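Local coordinates for protein Phospholipase/Carboxylesterase (Haliangium ochraceum, PDB 4Q82) that is probably a serine hydrolase of the alpha/beta-hydrolase fold, cleaving ester bonds in the manner of phospholipases and carboxylesterases, at residues Asn65-Tyr70 and Asp150-Asp155; Val84-Ile89 and Arg142-Phe147; Asn231-Cys236 and Ala241-Thr246. All blocks are in the same frame, centred on the assembly; numbering follows the deposited sequence. Where two conformers were deposited one is given.

Overall arrangement
All three contacts pack helical segments, or the chain leaving one, against the same mixed beta-sheet. Contacts 1 and 2 are buried, share helix 138-151 and touch: the ring of F67 in contact 1 lies against F144 and F147 of contact 2, and their centres are about 10 Å apart. Contact 1 is mixed in character, an acid-phenol hydrogen bond beside an aromatic ring, whereas contact 2, nearer the middle of the chain, is entirely apolar between its segments. Contact 3 lies on the far side of the chain's centre, about 29 Å from contact 1 between centres. It is only partly buried, at an outermost strand, where aliphatic side chains pack along a glutamine whose amide is bonded to neighbouring backbone.

Contact 1: residues Asn65-Tyr70 and Asp150-Asp155; sequences NGFWEY and DTYEVD
The phenol of Y152 reaches across to strand 67-70 and gives its hydroxyl hydrogen to E69, with OH only 2.5 Å from OE1. The acceptor is the anti lone pair of OE1, the one turned away from the other carboxylate oxygen. OE1 itself lies close to the tyrosine ring plane, at the ring's edge, while the carboxylate stands almost perpendicular to that ring, at 82°. F67 and Y152 point at each other from opposite directions, and Y152 OH sits in the plane of the phenylalanine ring, 3.3 Å from F67 CE2 at its rim. One oxygen is thus bonded to an acid and packed against an aromatic edge.

Behind this first shell, E69 carries its CG anti to the backbone N (chi1 169°) and stays extended from there, which brings the carboxylate out as far as the phenol. Its other oxygen, OE2, is in a salt bridge with R56 of the adjacent strand 53-56, an arrangement likely to keep the acid ionised and OE1 a strong acceptor. On the tyrosine side, T151 lays CG2 over one face of the ring, 3.7 Å above the plane and towards the rim, and L126 and Y75 also touch Y152. F67 also meets F144 of the helix edge-to-face.

Y152 is where the chain drops out of helical geometry after helix 138-151, and E153 then centres an inverse gamma turn that leads into strand 154-155. The contact therefore ties the exit of a crossover helix to the antiparallel, N-terminal side of the sheet, as the alpha/beta-hydrolase fold arranges it.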
loop_
_atom_site.group_PDB
_atom_site.type_symbol
_atom_site.label_atom_id
_atom_site.label_comp_id
_atom_site.label_asym_id
_atom_site.label_seq_id
_atom_site.Cartn_x
_atom_site.Cartn_y
_atom_site.Cartn_z
ATOM N N ASN A 65 -12.224 10.039 0.418
ATOM C CA ASN A 65 -12.000 9.289 1.651
ATOM C C ASN A 65 -11.473 10.171 2.773
ATOM O O ASN A 65 -10.623 11.032 2.534
ATOM C CB ASN A 65 -10.963 8.166 1.451
ATOM C CG ASN A 65 -11.333 7.209 0.346
ATOM O OD1 ASN A 65 -11.173 7.522 -0.834
ATOM N ND2 ASN A 65 -11.835 6.033 0.717
ATOM N N GLY A 66 -11.910 9.929 4.001
ATOM C CA GLY A 66 -11.124 10.382 5.144
ATOM C C GLY A 66 -9.773 9.650 5.103
ATOM O O GLY A 66 -9.697 8.528 4.603
ATOM N N PHE A 67 -8.709 10.264 5.606
ATOM C CA PHE A 67 -7.402 9.586 5.622
ATOM C C PHE A 67 -6.469 10.140 6.679
ATOM O O PHE A 67 -6.642 11.276 7.153
ATOM C CB PHE A 67 -6.727 9.675 4.244
ATOM C CG PHE A 67 -6.373 11.076 3.807
ATOM C CD1 PHE A 67 -7.323 11.902 3.219
ATOM C CD2 PHE A 67 -5.069 11.555 3.945
ATOM C CE1 PHE A 67 -6.987 13.187 2.796
ATOM C CE2 PHE A 67 -4.728 12.845 3.529
ATOM C CZ PHE A 67 -5.689 13.655 2.952
ATOM N N TRP A 68 -5.477 9.325 7.043
ATOM C CA TRP A 68 -4.344 9.770 7.853
ATOM C C TRP A 68 -3.243 10.263 6.945
ATOM O O TRP A 68 -2.877 9.587 5.992
ATOM C CB TRP A 68 -3.782 8.639 8.742
ATOM C CG TRP A 68 -4.711 8.284 9.859
ATOM C CD1 TRP A 68 -5.628 7.275 9.875
ATOM C CD2 TRP A 68 -4.870 8.992 11.091
ATOM N NE1 TRP A 68 -6.331 7.287 11.064
ATOM C CE2 TRP A 68 -5.876 8.329 11.829
ATOM C CE3 TRP A 68 -4.240 10.111 11.652
ATOM C CZ2 TRP A 68 -6.276 8.750 13.092
ATOM C CZ3 TRP A 68 -4.630 10.525 12.923
ATOM C CH2 TRP A 68 -5.639 9.849 13.625
ATOM N N GLU A 69 -2.702 11.433 7.266
ATOM C CA GLU A 69 -1.616 12.035 6.504
ATOM C C GLU A 69 -0.343 12.009 7.323
ATOM O O GLU A 69 -0.294 12.569 8.422
ATOM C CB GLU A 69 -1.981 13.470 6.119
ATOM C CG GLU A 69 -0.863 14.294 5.557
ATOM C CD GLU A 69 -1.167 15.773 5.711
ATOM O OE1 GLU A 69 -1.980 16.322 4.920
ATOM O OE2 GLU A 69 -0.613 16.372 6.655
ATOM N N TYR A 70 0.671 11.322 6.808
ATOM C CA TYR A 70 2.007 11.369 7.395
ATOM C C TYR A 70 2.975 12.063 6.438
ATOM O O TYR A 70 3.107 11.658 5.278
ATOM C CB TYR A 70 2.557 9.964 7.736
ATOM C CG TYR A 70 4.017 10.074 8.151
ATOM C CD1 TYR A 70 4.364 10.652 9.373
ATOM C CD2 TYR A 70 5.043 9.658 7.306
ATOM C CE1 TYR A 70 5.702 10.767 9.768
ATOM C CE2 TYR A 70 6.399 9.793 7.687
ATOM C CZ TYR A 70 6.705 10.343 8.919
ATOM O OH TYR A 70 8.019 10.479 9.300
ATOM N N ASP A 150 -2.299 15.163 -6.960
ATOM C CA ASP A 150 -2.670 16.552 -7.224
ATOM C C ASP A 150 -2.420 17.435 -6.005
ATOM O O ASP A 150 -2.188 18.637 -6.135
ATOM C CB ASP A 150 -4.138 16.653 -7.648
ATOM C CG ASP A 150 -4.534 18.064 -8.060
ATOM O OD1 ASP A 150 -3.714 18.752 -8.707
ATOM O OD2 ASP A 150 -5.664 18.485 -7.733
ATOM N N THR A 151 -2.459 16.831 -4.822
ATOM C CA THR A 151 -2.470 17.591 -3.561
ATOM C C THR A 151 -1.115 17.746 -2.861
ATOM O O THR A 151 -0.850 18.779 -2.245
ATOM C CB THR A 151 -3.443 16.943 -2.558
ATOM O OG1 THR A 151 -4.751 16.891 -3.138
ATOM C CG2 THR A 151 -3.500 17.723 -1.248
ATOM N N TYR A 152 -0.261 16.733 -2.967
ATOM C CA TYR A 152 0.986 16.689 -2.193
ATOM C C TYR A 152 2.199 16.911 -3.084
ATOM O O TYR A 152 2.132 16.694 -4.294
ATOM C CB TYR A 152 1.081 15.346 -1.437
ATOM C CG TYR A 152 0.065 15.297 -0.322
ATOM C CD1 TYR A 152 -1.193 14.731 -0.515
ATOM C CD2 TYR A 152 0.334 15.880 0.907
ATOM C CE1 TYR A 152 -2.131 14.723 0.506
ATOM C CE2 TYR A 152 -0.599 15.885 1.925
ATOM C CZ TYR A 152 -1.833 15.311 1.721
ATOM O OH TYR A 152 -2.758 15.334 2.745
ATOM N N GLU A 153 3.297 17.375 -2.490
ATOM C CA GLU A 153 4.528 17.592 -3.238
ATOM C C GLU A 153 5.281 16.279 -3.374
ATOM O O GLU A 153 6.209 15.999 -2.620
ATOM C CB GLU A 153 5.400 18.640 -2.557
ATOM C CG GLU A 153 4.728 19.991 -2.467
ATOM C CD GLU A 153 5.645 21.054 -1.890
ATOM O OE1 GLU A 153 6.881 20.851 -1.920
ATOM O OE2 GLU A 153 5.125 22.082 -1.405
ATOM N N VAL A 154 4.851 15.461 -4.330
ATOM C CA VAL A 154 5.380 14.122 -4.437
ATOM C C VAL A 154 6.106 13.911 -5.750
ATOM O O VAL A 154 5.836 14.587 -6.748
ATOM C CB VAL A 154 4.265 13.056 -4.289
ATOM C CG1 VAL A 154 3.676 13.119 -2.894
ATOM C CG2 VAL A 154 3.190 13.262 -5.329
ATOM N N ASP A 155 7.046 12.976 -5.721
ATOM C CA ASP A 155 7.766 12.559 -6.910
ATOM C C ASP A 155 6.923 11.548 -7.670
ATOM O O ASP A 155 6.774 10.395 -7.249
ATOM C CB ASP A 155 9.126 11.969 -6.530
ATOM C CG ASP A 155 9.903 11.452 -7.730
ATOM O OD1 ASP A 155 9.428 11.584 -8.883
ATOM O OD2 ASP A 155 11.013 10.919 -7.513
#

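Contact 2: residues Val84-Ile89 and Arg142-Phe147; sequences VFWHGI and RDFLAF
The benzo edge of W86 runs into the base of the F144 side chain: CZ2 lies 3.9 Å from F144 CB, which sits near the indole plane. The two rings themselves meet obliquely, their planes at 80° and the centroid of the six-membered indole ring 5.9 Å from that of F144. One face of the F144 ring is covered by F147 of the next helical turn, whose CD2 stands above the plane towards the rim. F147 in turn has the carbonyl oxygen of F144 at its own edge.

V84 offers its two methyls to different helix residues. CG1 is 3.8 Å from F144 CD1, approaching that ring obliquely, and CG2 meets L145 CD2 at 3.6 Å. F144 reaches down to the strand because its CG lies anti to the backbone N (chi1 -171°). P128 of the neighbouring strand touches V84, W86 and F144 alike.

Helix 142-147 runs at 151° to strand 84-86, with their axes 10.5 Å apart. The polar groups pair within their own segments: R142 grips D143 side-on through NE and NH2, both on OD1, and H87 ND1 bonds G88 O at 2.7 Å. No hydrogen bond crosses, so between these two segments the join is apolar packing, with no directional bond to fix it.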
loop_
_atom_site.group_PDB
_atom_site.type_symbol
_atom_site.label_atom_id
_atom_site.label_comp_id
_atom_site.label_asym_id
_atom_site.label_seq_id
_atom_site.Cartn_x
_atom_site.Cartn_y
_atom_site.Cartn_z
ATOM N N VAL A 84 0.687 5.004 -0.687
ATOM C CA VAL A 84 -0.718 5.006 -0.281
ATOM C C VAL A 84 -1.033 3.602 0.222
ATOM O O VAL A 84 -0.830 2.608 -0.494
ATOM C CB VAL A 84 -1.655 5.411 -1.423
ATOM C CG1 VAL A 84 -3.142 5.351 -0.970
ATOM C CG2 VAL A 84 -1.312 6.844 -1.913
ATOM N N PHE A 85 -1.491 3.532 1.466
ATOM C CA PHE A 85 -1.740 2.249 2.141
ATOM C C PHE A 85 -3.239 2.039 2.359
ATOM O O PHE A 85 -3.919 2.946 2.876
ATOM C CB PHE A 85 -1.019 2.201 3.498
ATOM C CG PHE A 85 -1.609 1.167 4.444
ATOM C CD1 PHE A 85 -1.351 -0.186 4.247
ATOM C CD2 PHE A 85 -2.446 1.550 5.491
ATOM C CE1 PHE A 85 -1.909 -1.182 5.114
ATOM C CE2 PHE A 85 -3.010 0.599 6.344
ATOM C CZ PHE A 85 -2.741 -0.779 6.162
ATOM N N TRP A 86 -3.744 0.849 1.993
ATOM C CA TRP A 86 -5.160 0.497 2.170
ATOM C C TRP A 86 -5.331 -0.603 3.219
ATOM O O TRP A 86 -4.778 -1.706 3.091
ATOM C CB TRP A 86 -5.775 0.057 0.825
ATOM C CG TRP A 86 -5.765 1.156 -0.164
ATOM C CD1 TRP A 86 -4.747 1.487 -1.019
ATOM C CD2 TRP A 86 -6.806 2.108 -0.390
ATOM N NE1 TRP A 86 -5.102 2.590 -1.761
ATOM C CE2 TRP A 86 -6.353 2.996 -1.386
ATOM C CE3 TRP A 86 -8.079 2.297 0.156
ATOM C CZ2 TRP A 86 -7.135 4.041 -1.870
ATOM C CZ3 TRP A 86 -8.851 3.370 -0.309
ATOM C CH2 TRP A 86 -8.377 4.210 -1.325
ATOM N N HIS A 87 -6.128 -0.291 4.241
ATOM C CA HIS A 87 -6.367 -1.158 5.388
ATOM C C HIS A 87 -7.259 -2.379 5.074
ATOM O O HIS A 87 -7.836 -2.504 3.978
ATOM C CB HIS A 87 -7.006 -0.308 6.495
ATOM C CG HIS A 87 -8.363 0.202 6.117
ATOM N ND1 HIS A 87 -9.484 -0.603 6.140
ATOM C CD2 HIS A 87 -8.779 1.419 5.682
ATOM C CE1 HIS A 87 -10.538 0.099 5.744
ATOM N NE2 HIS A 87 -10.139 1.328 5.464
ATOM N N GLY A 88 -7.404 -3.262 6.056
ATOM C CA GLY A 88 -8.251 -4.424 5.890
ATOM C C GLY A 88 -9.693 -4.186 6.317
ATOM O O GLY A 88 -10.034 -3.141 6.878
ATOM N N ILE A 89 -10.546 -5.182 6.092
ATOM C CA ILE A 89 -12.002 -4.968 6.229
ATOM C C ILE A 89 -12.429 -4.613 7.665
ATOM O O ILE A 89 -13.443 -3.915 7.885
ATOM C CB ILE A 89 -12.770 -6.217 5.710
ATOM C CG1 ILE A 89 -14.202 -5.871 5.292
ATOM C CG2 ILE A 89 -12.708 -7.360 6.733
ATOM C CD1 ILE A 89 -14.864 -7.002 4.481
ATOM N N ARG A 142 -8.139 4.438 -7.647
ATOM C CA ARG A 142 -7.696 5.360 -8.703
ATOM C C ARG A 142 -7.938 6.818 -8.309
ATOM O O ARG A 142 -7.042 7.673 -8.436
ATOM C CB ARG A 142 -8.421 5.079 -10.033
ATOM C CG ARG A 142 -8.046 6.099 -11.121
ATOM C CD ARG A 142 -9.110 6.283 -12.172
ATOM N NE ARG A 142 -10.418 6.621 -11.611
ATOM C CZ ARG A 142 -11.563 6.423 -12.256
ATOM N NH1 ARG A 142 -11.542 5.907 -13.478
ATOM N NH2 ARG A 142 -12.725 6.747 -11.693
ATOM N N ASP A 143 -9.162 7.108 -7.864
ATOM C CA ASP A 143 -9.525 8.483 -7.556
ATOM C C ASP A 143 -8.674 9.009 -6.402
ATOM O O ASP A 143 -8.260 10.166 -6.416
ATOM C CB ASP A 143 -11.014 8.619 -7.209
ATOM C CG ASP A 143 -11.935 8.338 -8.390
ATOM O OD1 ASP A 143 -11.471 8.289 -9.552
ATOM O OD2 ASP A 143 -13.144 8.164 -8.145
ATOM N N PHE A 144 -8.420 8.181 -5.394
ATOM C CA PHE A 144 -7.636 8.661 -4.262
ATOM C C PHE A 144 -6.175 8.872 -4.656
ATOM O O PHE A 144 -5.522 9.803 -4.176
ATOM C CB PHE A 144 -7.693 7.706 -3.049
ATOM C CG PHE A 144 -7.057 8.303 -1.813
ATOM C CD1 PHE A 144 -5.734 8.048 -1.506
ATOM C CD2 PHE A 144 -7.764 9.201 -1.021
ATOM C CE1 PHE A 144 -5.120 8.626 -0.417
ATOM C CE2 PHE A 144 -7.156 9.789 0.089
ATOM C CZ PHE A 144 -5.832 9.501 0.387
ATOM N N LEU A 145 -5.639 7.995 -5.499
ATOM C CA LEU A 145 -4.293 8.236 -6.015
ATOM C C LEU A 145 -4.220 9.538 -6.830
ATOM O O LEU A 145 -3.219 10.258 -6.764
ATOM C CB LEU A 145 -3.817 7.060 -6.868
ATOM C CG LEU A 145 -3.361 5.790 -6.144
ATOM C CD1 LEU A 145 -3.135 4.642 -7.152
ATOM C CD2 LEU A 145 -2.110 6.058 -5.343
ATOM N N ALA A 146 -5.273 9.848 -7.596
ATOM C CA ALA A 146 -5.304 11.095 -8.361
ATOM C C ALA A 146 -5.309 12.291 -7.418
ATOM O O ALA A 146 -4.568 13.259 -7.616
ATOM C CB ALA A 146 -6.518 11.140 -9.278
ATOM N N PHE A 147 -6.155 12.222 -6.394
ATOM C CA PHE A 147 -6.182 13.247 -5.360
ATOM C C PHE A 147 -4.808 13.440 -4.726
ATOM O O PHE A 147 -4.351 14.576 -4.553
ATOM C CB PHE A 147 -7.192 12.901 -4.268
ATOM C CG PHE A 147 -6.938 13.623 -2.970
ATOM C CD1 PHE A 147 -7.440 14.900 -2.765
ATOM C CD2 PHE A 147 -6.187 13.026 -1.958
ATOM C CE1 PHE A 147 -7.209 15.564 -1.580
ATOM C CE2 PHE A 147 -5.955 13.686 -0.770
ATOM C CZ PHE A 147 -6.460 14.961 -0.582
#

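Contact 3: residues Asn231-Cys236 and Ala241-Thr246; sequences NGLIAC and ADQQLT
Q243 and I234 run side by side but head opposite ways, the isoleucine CG1 lying 3.8 Å from the glutamine CB. Beyond that point the glutamine bends at chi2 (-65°), folding its amide back toward L233, at a slant to that side chain. There L233 CD1 packs 3.7 Å from Q243 OE1, with the leucine CB a little farther off. This is packing of methyls and methylenes against an amide, and the polar atoms of Q243 look past the helix for their bonds: NE2 donates to V208 O and OE1 accepts from I210 N. With a leucine in its place, V208 O and I210 N would probably be left without these mates, and the tie to the chain entering strand 210-215 would probably be lost.

The same isoleucine also serves the next inward-facing strand residue. I234 CD1 comes to 4.0 Å from L245 CB, the two side chains crossing at about a right angle, and the methyl lies over the backbone between Q243 and L245. One turn back along the helix, N231 starts off pointing away from the strand, yet its amide swings round so that N231 OD1 is 3.5 Å from L245 CD2, a slanting approach on the exposed side of the helix. M230 touches both Q243 and L245.

The axis of segment 231-235 passes 7.8 Å from that of strand 243-246, at 145° between their directions. The short connection is secured by R240, which bonds the carbonyl oxygens of I234 and C236, while C236 is joined to C203 by a disulfide. Strand 210-215, helix 224-235 and strand 243-248 make a beta-alpha-beta crossover, here the unit that finishes the sheet of an alpha/beta hydrolase at its outermost strand.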
loop_
_atom_site.group_PDB
_atom_site.type_symbol
_atom_site.label_atom_id
_atom_site.label_comp_id
_atom_site.label_asym_id
_atom_site.label_seq_id
_atom_site.Cartn_x
_atom_site.Cartn_y
_atom_site.Cartn_z
ATOM N N ASN A 231 3.654 -16.445 -8.886
ATOM C CA ASN A 231 4.384 -17.451 -9.664
ATOM C C ASN A 231 4.276 -17.169 -11.165
ATOM O O ASN A 231 5.251 -17.295 -11.900
ATOM C CB ASN A 231 3.874 -18.868 -9.378
ATOM C CG ASN A 231 4.366 -19.417 -8.049
ATOM O OD1 ASN A 231 5.338 -18.931 -7.484
ATOM N ND2 ASN A 231 3.713 -20.473 -7.577
ATOM N N GLY A 232 3.077 -16.796 -11.613
ATOM C CA GLY A 232 2.867 -16.449 -13.009
ATOM C C GLY A 232 3.724 -15.265 -13.435
ATOM O O GLY A 232 4.364 -15.288 -14.488
ATOM N N LEU A 233 3.731 -14.221 -12.611
ATOM C CA LEU A 233 4.461 -13.016 -12.938
ATOM C C LEU A 233 5.966 -13.281 -12.949
ATOM O O LEU A 233 6.678 -12.781 -13.817
ATOM C CB LEU A 233 4.135 -11.906 -11.946
ATOM C CG LEU A 233 2.700 -11.361 -12.006
ATOM C CD1 LEU A 233 2.474 -10.494 -10.768
ATOM C CD2 LEU A 233 2.500 -10.572 -13.300
ATOM N N ILE A 234 6.439 -14.070 -11.983
ATOM C CA ILE A 234 7.862 -14.430 -11.907
ATOM C C ILE A 234 8.272 -15.239 -13.138
ATOM O O ILE A 234 9.379 -15.064 -13.660
ATOM C CB ILE A 234 8.162 -15.205 -10.596
ATOM C CG1 ILE A 234 8.171 -14.228 -9.423
ATOM C CG2 ILE A 234 9.509 -15.915 -10.647
ATOM C CD1 ILE A 234 8.070 -14.886 -8.070
ATOM N N ALA A 235 7.378 -16.099 -13.626
ATOM C CA ALA A 235 7.686 -16.917 -14.798
ATOM C C ALA A 235 7.691 -16.106 -16.103
ATOM O O ALA A 235 8.212 -16.567 -17.127
ATOM C CB ALA A 235 6.694 -18.089 -14.906
ATOM N N CYS A 236 7.124 -14.901 -16.077
ATOM C CA CYS A 236 7.074 -14.083 -17.283
ATOM C C CYS A 236 8.479 -13.722 -17.746
ATOM O O CYS A 236 9.349 -13.396 -16.938
ATOM C CB CYS A 236 6.253 -12.817 -17.056
ATOM S SG CYS A 236 4.469 -13.143 -16.921
ATOM N N ALA A 241 9.330 -6.148 -15.111
ATOM C CA ALA A 241 9.637 -5.566 -13.812
ATOM C C ALA A 241 10.033 -6.659 -12.823
ATOM O O ALA A 241 9.728 -7.837 -13.045
ATOM C CB ALA A 241 8.429 -4.790 -13.286
ATOM N N ASP A 242 10.719 -6.266 -11.752
ATOM C CA ASP A 242 11.029 -7.165 -10.649
ATOM C C ASP A 242 9.735 -7.743 -10.081
ATOM O O ASP A 242 8.731 -7.043 -9.984
ATOM C CB ASP A 242 11.798 -6.435 -9.541
ATOM C CG ASP A 242 13.151 -5.901 -10.005
ATOM O OD1 ASP A 242 13.702 -6.390 -11.014
ATOM O OD2 ASP A 242 13.673 -4.987 -9.336
ATOM N N GLN A 243 9.761 -9.018 -9.711
ATOM C CA GLN A 243 8.596 -9.674 -9.122
ATOM C C GLN A 243 9.082 -10.507 -7.932
ATOM O O GLN A 243 10.065 -11.243 -8.054
ATOM C CB GLN A 243 7.889 -10.558 -10.173
ATOM C CG GLN A 243 7.472 -9.826 -11.448
ATOM C CD GLN A 243 6.416 -8.765 -11.188
ATOM O OE1 GLN A 243 5.748 -8.775 -10.151
ATOM N NE2 GLN A 243 6.265 -7.840 -12.123
ATOM N N GLN A 244 8.436 -10.381 -6.776
ATOM C CA GLN A 244 8.869 -11.153 -5.611
ATOM C C GLN A 244 7.705 -11.774 -4.879
ATOM O O GLN A 244 6.606 -11.210 -4.809
ATOM C CB GLN A 244 9.652 -10.296 -4.621
ATOM C CG GLN A 244 11.080 -9.986 -5.029
ATOM C CD GLN A 244 11.891 -9.615 -3.801
ATOM O OE1 GLN A 244 12.323 -10.491 -3.042
ATOM N NE2 GLN A 244 12.040 -8.319 -3.557
ATOM N N LEU A 245 7.946 -12.955 -4.328
ATOM C CA LEU A 245 6.880 -13.655 -3.593
ATOM C C LEU A 245 7.440 -14.121 -2.248
ATOM O O LEU A 245 8.516 -14.754 -2.200
ATOM C CB LEU A 245 6.377 -14.863 -4.399
ATOM C CG LEU A 245 5.524 -15.864 -3.616
ATOM C CD1 LEU A 245 4.172 -15.230 -3.206
ATOM C CD2 LEU A 245 5.255 -17.163 -4.414
ATOM N N THR A 246 6.715 -13.854 -1.172
ATOM C CA THR A 246 7.143 -14.301 0.149
ATOM C C THR A 246 6.014 -15.082 0.751
ATOM O O THR A 246 4.914 -14.562 0.868
ATOM C CB THR A 246 7.498 -13.120 1.049
ATOM O OG1 THR A 246 8.694 -12.525 0.542
ATOM C CG2 THR A 246 7.744 -13.585 2.498
#